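Local structure of DSBA-like thioredoxin domain-containing protein (Nitrosomonas europaea, 2IN3) at residues V181-G185 with T186-L190; F166-V169 with A170-I174; L205-W208 with L209-G213; I28-I31 with R32-S36. The protein probably acts as an oxidoreductase of the DsbA family, FrnE-like subfamily, and is a putative protein disulfide isomerase. All blocks are in the same frame, centred on the assembly; numbering follows the deposited sequence. Where two conformers were deposited one is given.

In the fold
All four contacts are local, and contact 1, at one edge of the thioredoxin-like sheet, touches both contact 2 and contact 3. Contact 1 is a surface beta hairpin held by paired backbone bonds, and each of its faces receives a helix end. Contact 2, the Schellman-type end of helix 156-171, packs Trp172 and Ile174 on the Val181 and Arg188 side. Contact 3, the end of helix 198-211, sets Trp208 and His212 against Tyr189. Contact 4, in helix 19-35, joins contact 3 through Leu205, Leu209 and Asp206 but stays clear of contacts 1 and 2. Contacts 3 and 4 are partly buried and mix apolar, aromatic and polar pairs; contacts 1 and 2 are more exposed.

Contact 1: V181-G185 with T186-L190; sequences VVESG and TDRYL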
loop_
_atom_site.group_PDB
_atom_site.type_symbol
_atom_site.label_atom_id
_atom_site.label_comp_id
_atom_site.label_asym_id
_atom_site.label_seq_id
_atom_site.Cartn_x
_atom_site.Cartn_y
_atom_site.Cartn_z
ATOM N N VAL A 181 -1.207 -11.673 -4.352
ATOM C CA VAL A 181 -0.740 -12.637 -5.350
ATOM C C VAL A 181 0.409 -13.436 -4.759
ATOM O O VAL A 181 1.372 -12.853 -4.231
ATOM C CB VAL A 181 -0.240 -11.926 -6.657
ATOM C CG1 VAL A 181 0.462 -12.937 -7.594
ATOM C CG2 VAL A 181 -1.394 -11.271 -7.378
ATOM N N VAL A 182 0.318 -14.761 -4.864
ATOM C CA VAL A 182 1.458 -15.620 -4.556
ATOM C C VAL A 182 2.292 -15.893 -5.814
ATOM O O VAL A 182 1.777 -16.269 -6.867
ATOM C CB VAL A 182 1.045 -16.964 -3.889
ATOM C CG1 VAL A 182 2.292 -17.805 -3.589
ATOM C CG2 VAL A 182 0.268 -16.716 -2.587
ATOM N N GLU A 183 3.589 -15.668 -5.696
ATOM C CA GLU A 183 4.511 -15.957 -6.770
ATOM C C GLU A 183 5.439 -17.032 -6.254
ATOM O O GLU A 183 6.140 -16.853 -5.247
ATOM C CB GLU A 183 5.285 -14.696 -7.162
ATOM C CG GLU A 183 6.231 -14.899 -8.316
ATOM C CD GLU A 183 6.660 -13.596 -8.955
ATOM O OE1 GLU A 183 7.081 -12.662 -8.222
ATOM O OE2 GLU A 183 6.583 -13.520 -10.205
ATOM N N SER A 184 5.416 -18.163 -6.940
ATOM C CA SER A 184 6.242 -19.284 -6.564
ATOM C C SER A 184 6.930 -19.801 -7.828
ATOM O O SER A 184 6.279 -20.341 -8.735
ATOM C CB SER A 184 5.400 -20.370 -5.896
ATOM O OG SER A 184 6.217 -21.479 -5.585
ATOM N N GLY A 185 8.242 -19.581 -7.891
ATOM C CA GLY A 185 9.047 -19.989 -9.041
ATOM C C GLY A 185 8.563 -19.207 -10.238
ATOM O O GLY A 185 8.510 -17.980 -10.205
ATOM N N THR A 186 8.145 -19.937 -11.260
ATOM C CA THR A 186 7.633 -19.362 -12.502
ATOM C C THR A 186 6.146 -18.953 -12.422
ATOM O O THR A 186 5.650 -18.226 -13.292
ATOM C CB THR A 186 7.933 -20.357 -13.678
ATOM O OG1 THR A 186 9.229 -20.063 -14.213
ATOM C CG2 THR A 186 6.890 -20.316 -14.810
ATOM N N ASP A 187 5.460 -19.382 -11.357
ATOM C CA ASP A 187 4.001 -19.337 -11.302
ATOM C C ASP A 187 3.482 -18.211 -10.417
ATOM O O ASP A 187 4.110 -17.852 -9.429
ATOM C CB ASP A 187 3.455 -20.674 -10.797
ATOM C CG ASP A 187 3.864 -21.842 -11.678
ATOM O OD1 ASP A 187 3.511 -21.841 -12.878
ATOM O OD2 ASP A 187 4.541 -22.760 -11.164
ATOM N N ARG A 188 2.340 -17.651 -10.807
ATOM C CA ARG A 188 1.651 -16.670 -9.998
ATOM C C ARG A 188 0.211 -17.078 -9.813
ATOM O O ARG A 188 -0.416 -17.593 -10.727
ATOM C CB ARG A 188 1.715 -15.272 -10.617
ATOM C CG ARG A 188 3.109 -14.703 -10.739
ATOM C CD ARG A 188 3.077 -13.401 -11.513
ATOM N NE ARG A 188 2.183 -13.429 -12.682
ATOM C CZ ARG A 188 2.588 -13.531 -13.948
ATOM N NH1 ARG A 188 3.883 -13.621 -14.239
ATOM N NH2 ARG A 188 1.694 -13.536 -14.929
ATOM N N TYR A 189 -0.300 -16.820 -8.614
ATOM C CA TYR A 189 -1.623 -17.241 -8.202
ATOM C C TYR A 189 -2.324 -16.062 -7.567
ATOM O O TYR A 189 -1.825 -15.487 -6.600
ATOM C CB TYR A 189 -1.511 -18.358 -7.171
ATOM C CG TYR A 189 -0.712 -19.541 -7.631
ATOM C CD1 TYR A 189 -1.350 -20.646 -8.186
ATOM C CD2 TYR A 189 0.675 -19.577 -7.490
ATOM C CE1 TYR A 189 -0.638 -21.733 -8.609
ATOM C CE2 TYR A 189 1.401 -20.679 -7.908
ATOM C CZ TYR A 189 0.732 -21.753 -8.470
ATOM O OH TYR A 189 1.415 -22.872 -8.910
ATOM N N LEU A 190 -3.479 -15.702 -8.105
ATOM C CA LEU A 190 -4.236 -14.598 -7.546
ATOM C C LEU A 190 -4.988 -15.102 -6.328
ATOM O O LEU A 190 -5.761 -16.064 -6.433
ATOM C CB LEU A 190 -5.198 -14.042 -8.603
ATOM C CG LEU A 190 -6.059 -12.830 -8.270
ATOM C CD1 LEU A 190 -5.195 -11.625 -7.917
ATOM C CD2 LEU A 190 -6.997 -12.548 -9.454
HETATM O O HOH W 1 6.565 -15.655 -11.707
#
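Val182 and Tyr189 form a hydrogen-bonded pair of an antiparallel beta hairpin: Val182 N gives to Tyr189 O at 2.9 Å, and Tyr189 N to Val182 O at 2.8 Å, both donors lying in the carbonyl plane. Nearer the bend, Ser184 N reaches Asp187 O at 2.8 Å, whereas Asp187 N comes to Ser184 O from above the carbonyl plane, 46° out of it, as a type II' turn reverses the chain. Gly185 takes the turn's second position, where a beta carbon would collide with Thr186 N. Tyr189 CG stands beside its own backbone N (chi1 -56°), which brings the ring edge at CD2 to 3.5 Å from Val182 O. On the other face Val181 CG2 meets Leu190 CD1 at 3.9 Å. There Glu183 and Arg188 run side by side, OE2 of Glu183 lying 3.7 Å from Arg188 CG, with carboxylate and guanidinium planes turned 73° apart. Farther out, Glu183 OE1 is hydrogen-bonded to Trp11 NE1 of strand 9-14, and Trp208 of helix 198-211 meets the Tyr189 ring edge-to-face. The hairpin thus forms one edge of the thioredoxin-like sheet mainly through main-chain bonds. Since Glu183 OE2 stays 4.9 Å from Arg188 NH1 and accepts from a water, the opposite charges probably attract only at a distance, while the indole N-H helps orient the carboxylate.

Contact 2: F166-V169 with A170-I174; sequences FQRV and AQWGI
Arg168 and Trp172 lie side by side, one turn apart, where helix 156-171 runs out. One apolar contact is CH-pi: Arg168 CG sits over the five-membered ring of the indole, 4.1 Å from its centroid, and CD follows at 3.7 Å from Trp172 CZ2. Having CG turned opposite its own backbone N (chi1 -153°) carries the arginine chain across that face, while its guanidinium plane stays 57° from the indole. Val169 CG1 touches Ile174 CB at 3.8 Å, the two side chains crossing at about a right angle. Among the polar contacts, Trp172 N gives a 2.8 Å bond to Arg168 O. Past it comes a Schellman motif: Gly173, with positive phi, sends its N-H to Ala170 O, and Ile174 N makes a weak but straight bond of 3.3 Å to Val169 O. Both Trp172 and Ile174 then pack on Val181 of strand 179-184, and Trp172 meets Trp11 edge-to-face. With an alanine in place of Trp172, the Arg168 methylenes would probably lose the surface they rest on, and a gap would be likely to open between helix end and sheet. The turn thus takes up Val169 O and Ala170 O, and Arg168 meets the indole through its methylenes, not its guanidinium.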
loop_
_atom_site.group_PDB
_atom_site.type_symbol
_atom_site.label_atom_id
_atom_site.label_comp_id
_atom_site.label_asym_id
_atom_site.label_seq_id
_atom_site.Cartn_x
_atom_site.Cartn_y
_atom_site.Cartn_z
ATOM N N PHE A 166 4.259 -0.493 -11.251
ATOM C CA PHE A 166 2.929 -0.173 -11.790
ATOM C C PHE A 166 2.650 -0.970 -13.076
ATOM O O PHE A 166 1.541 -1.500 -13.282
ATOM C CB PHE A 166 2.801 1.323 -12.129
ATOM C CG PHE A 166 2.969 2.265 -10.973
ATOM C CD1 PHE A 166 2.816 1.852 -9.649
ATOM C CD2 PHE A 166 3.200 3.615 -11.226
ATOM C CE1 PHE A 166 2.966 2.752 -8.562
ATOM C CE2 PHE A 166 3.338 4.523 -10.152
ATOM C CZ PHE A 166 3.215 4.097 -8.828
ATOM N N GLN A 167 3.661 -1.043 -13.950
ATOM C CA GLN A 167 3.548 -1.760 -15.200
ATOM C C GLN A 167 3.340 -3.257 -14.982
ATOM O O GLN A 167 2.552 -3.878 -15.698
ATOM C CB GLN A 167 4.769 -1.507 -16.071
ATOM C CG GLN A 167 4.826 -0.071 -16.604
ATOM C CD GLN A 167 6.167 0.270 -17.245
ATOM O OE1 GLN A 167 7.162 -0.453 -17.072
ATOM N NE2 GLN A 167 6.205 1.381 -17.983
ATOM N N ARG A 168 4.032 -3.830 -13.998
ATOM C CA ARG A 168 3.871 -5.262 -13.711
ATOM C C ARG A 168 2.466 -5.575 -13.181
ATOM O O ARG A 168 1.867 -6.600 -13.540
ATOM C CB ARG A 168 4.908 -5.748 -12.704
ATOM C CG ARG A 168 5.231 -7.235 -12.866
ATOM C CD ARG A 168 6.261 -7.709 -11.827
ATOM N NE ARG A 168 7.567 -7.045 -11.966
ATOM C CZ ARG A 168 7.999 -6.033 -11.200
ATOM N NH1 ARG A 168 7.247 -5.535 -10.219
ATOM N NH2 ARG A 168 9.194 -5.496 -11.417
ATOM N N VAL A 169 1.941 -4.668 -12.360
ATOM C CA VAL A 169 0.585 -4.799 -11.822
ATOM C C VAL A 169 -0.402 -4.826 -12.966
ATOM O O VAL A 169 -1.277 -5.698 -13.017
ATOM C CB VAL A 169 0.255 -3.652 -10.842
ATOM C CG1 VAL A 169 -1.277 -3.555 -10.589
ATOM C CG2 VAL A 169 1.039 -3.839 -9.532
ATOM N N ALA A 170 -0.225 -3.914 -13.922
ATOM C CA ALA A 170 -1.057 -3.867 -15.126
ATOM C C ALA A 170 -0.926 -5.149 -15.933
ATOM O O ALA A 170 -1.929 -5.711 -16.385
ATOM C CB ALA A 170 -0.695 -2.655 -15.988
ATOM N N GLN A 171 0.306 -5.616 -16.096
ATOM C CA GLN A 171 0.610 -6.827 -16.868
ATOM C C GLN A 171 -0.060 -8.057 -16.249
ATOM O O GLN A 171 -0.582 -8.931 -16.969
ATOM C CB GLN A 171 2.133 -6.988 -17.021
ATOM C CG GLN A 171 2.636 -8.336 -17.551
ATOM C CD GLN A 171 3.841 -8.853 -16.751
ATOM O OE1 GLN A 171 4.741 -8.081 -16.368
ATOM N NE2 GLN A 171 3.860 -10.163 -16.493
ATOM N N TRP A 172 -0.085 -8.097 -14.923
ATOM C CA TRP A 172 -0.735 -9.173 -14.197
ATOM C C TRP A 172 -2.268 -9.097 -14.217
ATOM O O TRP A 172 -2.931 -9.946 -13.629
ATOM C CB TRP A 172 -0.262 -9.221 -12.747
ATOM C CG TRP A 172 1.144 -9.660 -12.568
ATOM C CD1 TRP A 172 2.019 -10.066 -13.537
ATOM C CD2 TRP A 172 1.834 -9.778 -11.323
ATOM N NE1 TRP A 172 3.230 -10.392 -12.967
ATOM C CE2 TRP A 172 3.135 -10.240 -11.608
ATOM C CE3 TRP A 172 1.482 -9.518 -9.986
ATOM C CZ2 TRP A 172 4.090 -10.453 -10.604
ATOM C CZ3 TRP A 172 2.422 -9.743 -9.000
ATOM C CH2 TRP A 172 3.716 -10.203 -9.315
ATOM N N GLY A 173 -2.821 -8.067 -14.849
ATOM C CA GLY A 173 -4.273 -7.916 -14.951
ATOM C C GLY A 173 -5.019 -7.586 -13.663
ATOM O O GLY A 173 -6.215 -7.884 -13.549
ATOM N N ILE A 174 -4.348 -6.955 -12.696
ATOM C CA ILE A 174 -4.990 -6.693 -11.400
ATOM C C ILE A 174 -6.079 -5.616 -11.529
ATOM O O ILE A 174 -5.800 -4.489 -11.914
ATOM C CB ILE A 174 -3.975 -6.284 -10.293
ATOM C CG1 ILE A 174 -2.761 -7.229 -10.232
ATOM C CG2 ILE A 174 -4.668 -6.152 -8.920
ATOM C CD1 ILE A 174 -3.055 -8.660 -9.832
#

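Contact 3: L205-W208 with L209-G213; sequences LDTW and LQQHG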
loop_
_atom_site.group_PDB
_atom_site.type_symbol
_atom_site.label_atom_id
_atom_site.label_comp_id
_atom_site.label_asym_id
_atom_site.label_seq_id
_atom_site.Cartn_x
_atom_site.Cartn_y
_atom_site.Cartn_z
ATOM N N LEU A 205 -5.270 -18.683 1.778
ATOM C CA LEU A 205 -3.842 -18.972 2.005
ATOM C C LEU A 205 -3.603 -20.402 2.457
ATOM O O LEU A 205 -2.684 -21.057 1.964
ATOM C CB LEU A 205 -3.214 -17.975 2.978
ATOM C CG LEU A 205 -3.281 -16.532 2.458
ATOM C CD1 LEU A 205 -2.916 -15.557 3.603
ATOM C CD2 LEU A 205 -2.394 -16.324 1.224
ATOM N N ASP A 206 -4.431 -20.880 3.389
ATOM C CA ASP A 206 -4.299 -22.245 3.888
ATOM C C ASP A 206 -4.382 -23.258 2.739
ATOM O O ASP A 206 -3.600 -24.200 2.673
ATOM C CB ASP A 206 -5.379 -22.533 4.930
ATOM C CG ASP A 206 -5.122 -21.835 6.280
ATOM O OD1 ASP A 206 -4.013 -21.287 6.498
ATOM O OD2 ASP A 206 -6.029 -21.889 7.150
ATOM N N THR A 207 -5.366 -23.065 1.855
ATOM C CA THR A 207 -5.586 -23.969 0.715
ATOM C C THR A 207 -4.428 -23.886 -0.277
ATOM O O THR A 207 -3.945 -24.918 -0.769
ATOM C CB THR A 207 -6.961 -23.653 0.034
ATOM O OG1 THR A 207 -8.000 -23.929 0.971
ATOM C CG2 THR A 207 -7.182 -24.506 -1.216
ATOM N N TRP A 208 -3.965 -22.670 -0.553
ATOM C CA TRP A 208 -2.799 -22.493 -1.427
ATOM C C TRP A 208 -1.602 -23.284 -0.880
ATOM O O TRP A 208 -1.016 -24.097 -1.601
ATOM C CB TRP A 208 -2.433 -20.996 -1.671
ATOM C CG TRP A 208 -1.390 -20.934 -2.767
ATOM C CD1 TRP A 208 -1.625 -20.862 -4.117
ATOM C CD2 TRP A 208 0.031 -21.090 -2.618
ATOM N NE1 TRP A 208 -0.434 -20.910 -4.806
ATOM C CE2 TRP A 208 0.595 -21.062 -3.916
ATOM C CE3 TRP A 208 0.881 -21.243 -1.515
ATOM C CZ2 TRP A 208 1.979 -21.191 -4.146
ATOM C CZ3 TRP A 208 2.264 -21.353 -1.740
ATOM C CH2 TRP A 208 2.793 -21.325 -3.047
ATOM N N LEU A 209 -1.258 -23.072 0.394
ATOM C CA LEU A 209 -0.132 -23.811 1.014
ATOM C C LEU A 209 -0.323 -25.337 1.060
ATOM O O LEU A 209 0.646 -26.075 0.900
ATOM C CB LEU A 209 0.182 -23.270 2.422
ATOM C CG LEU A 209 0.717 -21.830 2.465
ATOM C CD1 LEU A 209 0.416 -21.176 3.824
ATOM C CD2 LEU A 209 2.209 -21.751 2.078
ATOM N N GLN A 210 -1.559 -25.791 1.281
ATOM C CA GLN A 210 -1.886 -27.230 1.264
ATOM C C GLN A 210 -1.692 -27.823 -0.135
ATOM O O GLN A 210 -1.130 -28.900 -0.280
ATOM C CB GLN A 210 -3.329 -27.477 1.738
ATOM C CG GLN A 210 -3.820 -28.943 1.551
ATOM C CD GLN A 210 -5.339 -29.102 1.658
ATOM O OE1 GLN A 210 -6.074 -28.138 1.885
ATOM N NE2 GLN A 210 -5.810 -30.335 1.501
ATOM N N GLN A 211 -2.158 -27.102 -1.157
ATOM C CA GLN A 211 -2.078 -27.567 -2.550
ATOM C C GLN A 211 -0.692 -27.384 -3.154
ATOM O O GLN A 211 -0.326 -28.076 -4.111
ATOM C CB GLN A 211 -3.104 -26.834 -3.416
ATOM C CG GLN A 211 -4.538 -27.184 -3.082
ATOM C CD GLN A 211 -5.547 -26.279 -3.768
ATOM O OE1 GLN A 211 -5.225 -25.166 -4.202
ATOM N NE2 GLN A 211 -6.790 -26.748 -3.849
ATOM N N HIS A 212 0.065 -26.444 -2.600
ATOM C CA HIS A 212 1.378 -26.084 -3.122
ATOM C C HIS A 212 2.433 -26.251 -2.048
ATOM O O HIS A 212 2.782 -25.313 -1.332
ATOM C CB HIS A 212 1.360 -24.672 -3.709
ATOM C CG HIS A 212 0.392 -24.524 -4.839
ATOM N ND1 HIS A 212 0.737 -24.780 -6.151
ATOM C CD2 HIS A 212 -0.926 -24.208 -4.851
ATOM C CE1 HIS A 212 -0.324 -24.611 -6.921
ATOM N NE2 HIS A 212 -1.346 -24.263 -6.158
ATOM N N GLY A 213 2.936 -27.476 -1.965
ATOM C CA GLY A 213 3.855 -27.879 -0.919
ATOM C C GLY A 213 3.400 -29.195 -0.322
ATOM O O GLY A 213 2.978 -30.099 -1.047
HETATM O O HOH W 2 -8.349 -26.652 1.855
#
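Trp208 and His212, four residues apart at the end of helix 198-211, the last helix of this thioredoxin-like domain, form an offset stack. The five-membered ring of Trp208 and the imidazole have centroids 4.1 Å apart and planes only 13° from parallel. Trp208 CG lies opposite its backbone N (chi1 -170°), which swings the indole along the helix toward the C-terminal end; there His212 CB settles over the six-membered ring, 3.6 Å from its centroid. On the imidazole's own face lies Trp208 NE1, while Trp208 O meets its edge in plane. That carbonyl also accepts the His212 backbone N-H at 2.8 Å, so Trp208 holds His212 by both main chain and ring. Leu209 crosses Trp208 at about a right angle, with CD2 in the indole plane at the rim, 3.8 Å from CZ3. Farther along the sheet side, Trp208 packs on Val182 and Ser184, and the His212 ring meets Tyr189 obliquely. On the outer side Thr207 and Gln211 run alongside one another, CG2 of Thr207 at 3.5 Å from Gln211 NE2. Thr207 OG1, hydrogen-bonded to Gln203 O, also lies 2.9 Å from a water that donates to Gln210 OE1 at 2.7 Å.

Contact 4: I28-I31 with R32-S36; sequences IENI and RQEYS. With EDO (1,2-ethanediol), chain E.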
loop_
_atom_site.group_PDB
_atom_site.type_symbol
_atom_site.label_atom_id
_atom_site.label_comp_id
_atom_site.label_asym_id
_atom_site.label_seq_id
_atom_site.Cartn_x
_atom_site.Cartn_y
_atom_site.Cartn_z
ATOM N N ILE A 28 -3.767 -7.530 6.649
ATOM C CA ILE A 28 -2.425 -7.881 6.162
ATOM C C ILE A 28 -1.380 -7.929 7.297
ATOM O O ILE A 28 -0.459 -8.762 7.265
ATOM C CB ILE A 28 -1.992 -7.007 4.911
ATOM C CG1 ILE A 28 -0.734 -7.619 4.230
ATOM C CG2 ILE A 28 -1.716 -5.565 5.346
ATOM C CD1 ILE A 28 -0.990 -9.043 3.626
ATOM N N GLU A 29 -1.548 -7.106 8.345
ATOM C CA GLU A 29 -0.687 -7.209 9.549
ATOM C C GLU A 29 -0.805 -8.633 10.178
ATOM O O GLU A 29 0.209 -9.275 10.509
ATOM C CB GLU A 29 -1.040 -6.142 10.605
ATOM C CG GLU A 29 -0.230 -6.244 11.951
ATOM C CD GLU A 29 -0.869 -5.474 13.161
ATOM O OE1 GLU A 29 -1.865 -4.729 12.970
ATOM O OE2 GLU A 29 -0.370 -5.630 14.320
ATOM N N ASN A 30 -2.034 -9.090 10.365
ATOM C CA ASN A 30 -2.259 -10.420 10.928
ATOM C C ASN A 30 -1.684 -11.524 10.053
ATOM O O ASN A 30 -1.042 -12.454 10.555
ATOM C CB ASN A 30 -3.736 -10.683 11.214
ATOM C CG ASN A 30 -3.933 -11.930 12.099
ATOM O OD1 ASN A 30 -3.939 -13.070 11.621
ATOM N ND2 ASN A 30 -4.051 -11.711 13.408
ATOM N N ILE A 31 -1.895 -11.404 8.735
ATOM C CA ILE A 31 -1.350 -12.371 7.779
ATOM C C ILE A 31 0.187 -12.434 7.895
ATOM O O ILE A 31 0.773 -13.520 8.039
ATOM C CB ILE A 31 -1.777 -12.014 6.334
ATOM C CG1 ILE A 31 -3.276 -12.217 6.152
ATOM C CG2 ILE A 31 -1.009 -12.901 5.305
ATOM C CD1 ILE A 31 -3.821 -11.566 4.827
ATOM N N ARG A 32 0.832 -11.273 7.848
ATOM C CA ARG A 32 2.298 -11.187 8.101
ATOM C C ARG A 32 2.698 -11.800 9.411
ATOM O O ARG A 32 3.736 -12.448 9.512
ATOM C CB ARG A 32 2.795 -9.729 8.096
ATOM C CG ARG A 32 2.663 -9.067 6.747
ATOM C CD ARG A 32 3.176 -7.655 6.798
ATOM N NE ARG A 32 4.584 -7.672 7.102
ATOM C CZ ARG A 32 5.165 -7.008 8.077
ATOM N NH1 ARG A 32 4.471 -6.209 8.875
ATOM N NH2 ARG A 32 6.451 -7.138 8.237
ATOM N N GLN A 33 1.924 -11.557 10.456
ATOM C CA GLN A 33 2.293 -12.099 11.751
ATOM C C GLN A 33 2.185 -13.634 11.729
ATOM O O GLN A 33 3.063 -14.302 12.260
ATOM C CB GLN A 33 1.441 -11.481 12.866
ATOM C CG GLN A 33 1.819 -9.998 13.151
ATOM C CD GLN A 33 0.828 -9.243 14.068
ATOM O OE1 GLN A 33 -0.357 -9.629 14.221
ATOM N NE2 GLN A 33 1.309 -8.146 14.664
ATOM N N GLU A 34 1.165 -14.166 11.055
ATOM C CA GLU A 34 0.853 -15.589 11.132
ATOM C C GLU A 34 1.612 -16.448 10.113
ATOM O O GLU A 34 2.031 -17.580 10.426
ATOM C CB GLU A 34 -0.650 -15.792 10.969
ATOM C CG GLU A 34 -1.164 -16.942 11.793
ATOM C CD GLU A 34 -2.612 -17.300 11.491
ATOM O OE1 GLU A 34 -2.936 -18.478 11.664
ATOM O OE2 GLU A 34 -3.414 -16.415 11.112
ATOM N N TYR A 35 1.810 -15.911 8.909
ATOM C CA TYR A 35 2.343 -16.699 7.802
ATOM C C TYR A 35 3.810 -16.475 7.425
ATOM O O TYR A 35 4.296 -17.109 6.483
ATOM C CB TYR A 35 1.472 -16.504 6.561
ATOM C CG TYR A 35 0.074 -17.084 6.687
ATOM C CD1 TYR A 35 -0.230 -18.347 6.173
ATOM C CD2 TYR A 35 -0.932 -16.365 7.331
ATOM C CE1 TYR A 35 -1.523 -18.898 6.308
ATOM C CE2 TYR A 35 -2.208 -16.885 7.471
ATOM C CZ TYR A 35 -2.508 -18.134 6.942
ATOM O OH TYR A 35 -3.788 -18.607 7.067
ATOM N N SER A 36 4.520 -15.612 8.150
ATOM C CA SER A 36 5.864 -15.192 7.707
ATOM C C SER A 36 6.954 -16.265 7.792
ATOM O O SER A 36 8.061 -16.076 7.269
ATOM C CB SER A 36 6.298 -13.888 8.384
ATOM O OG SER A 36 5.605 -12.793 7.803
HETATM C C1 EDO E . 5.491 -9.335 10.805
HETATM O O1 EDO E . 5.070 -9.152 12.155
HETATM C C2 EDO E . 6.283 -10.636 10.678
HETATM O O2 EDO E . 5.987 -11.447 11.820
#
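Helix 19-35 is the crossover helix of a beta-alpha-beta unit, and near its end Ile31 and Tyr35 touch one turn apart. Ile31 CG2 lies 4.0 Å from Tyr35 CD2, and Ile31 O meets the phenol ring at its edge, in plane, while accepting Tyr35 N at 2.7 Å. Placing CG beside the backbone N (chi1 -67°) sends the ring toward helix 198-211, where its hydroxyl is hydrogen-bonded to Asp206 OD1. Arg202 bonds Asn30 OD1 through NH2 and Glu34 OE2 through NE, a salt bridge that is tentative because it belongs to one of the glutamate's two conformers. The unit, strand 9-14, helix 19-35 and strand 40-45, is the start of the thioredoxin fold, and a CxxC pair, Cys18 and Cys21, lies at the start of this helix, consistent with the thioredoxin-type motif; the Ile28 side chain lies near those cysteines without touching them and packs on Tyr12 and Phe112. On the side of helix 111-123, Arg32 CG rests 3.2 Å from Ile28 O before the chain bends, and Arg32 also touches Phe112. With an alanine in place of Arg32, Phe112 would probably lose the side chain packed on it, and a gap would be likely to open beside helix 111-123. An ethanediol, probably from the crystallisation liquor, has C1 over one face of the Arg32 guanidinium, toward its rim, 3.4 Å above the plane. Arg32 O, weakly approached by ethanediol O2, takes a 2.6 Å bond from Ser36 OG, but in one serine conformer only, so it is not certain.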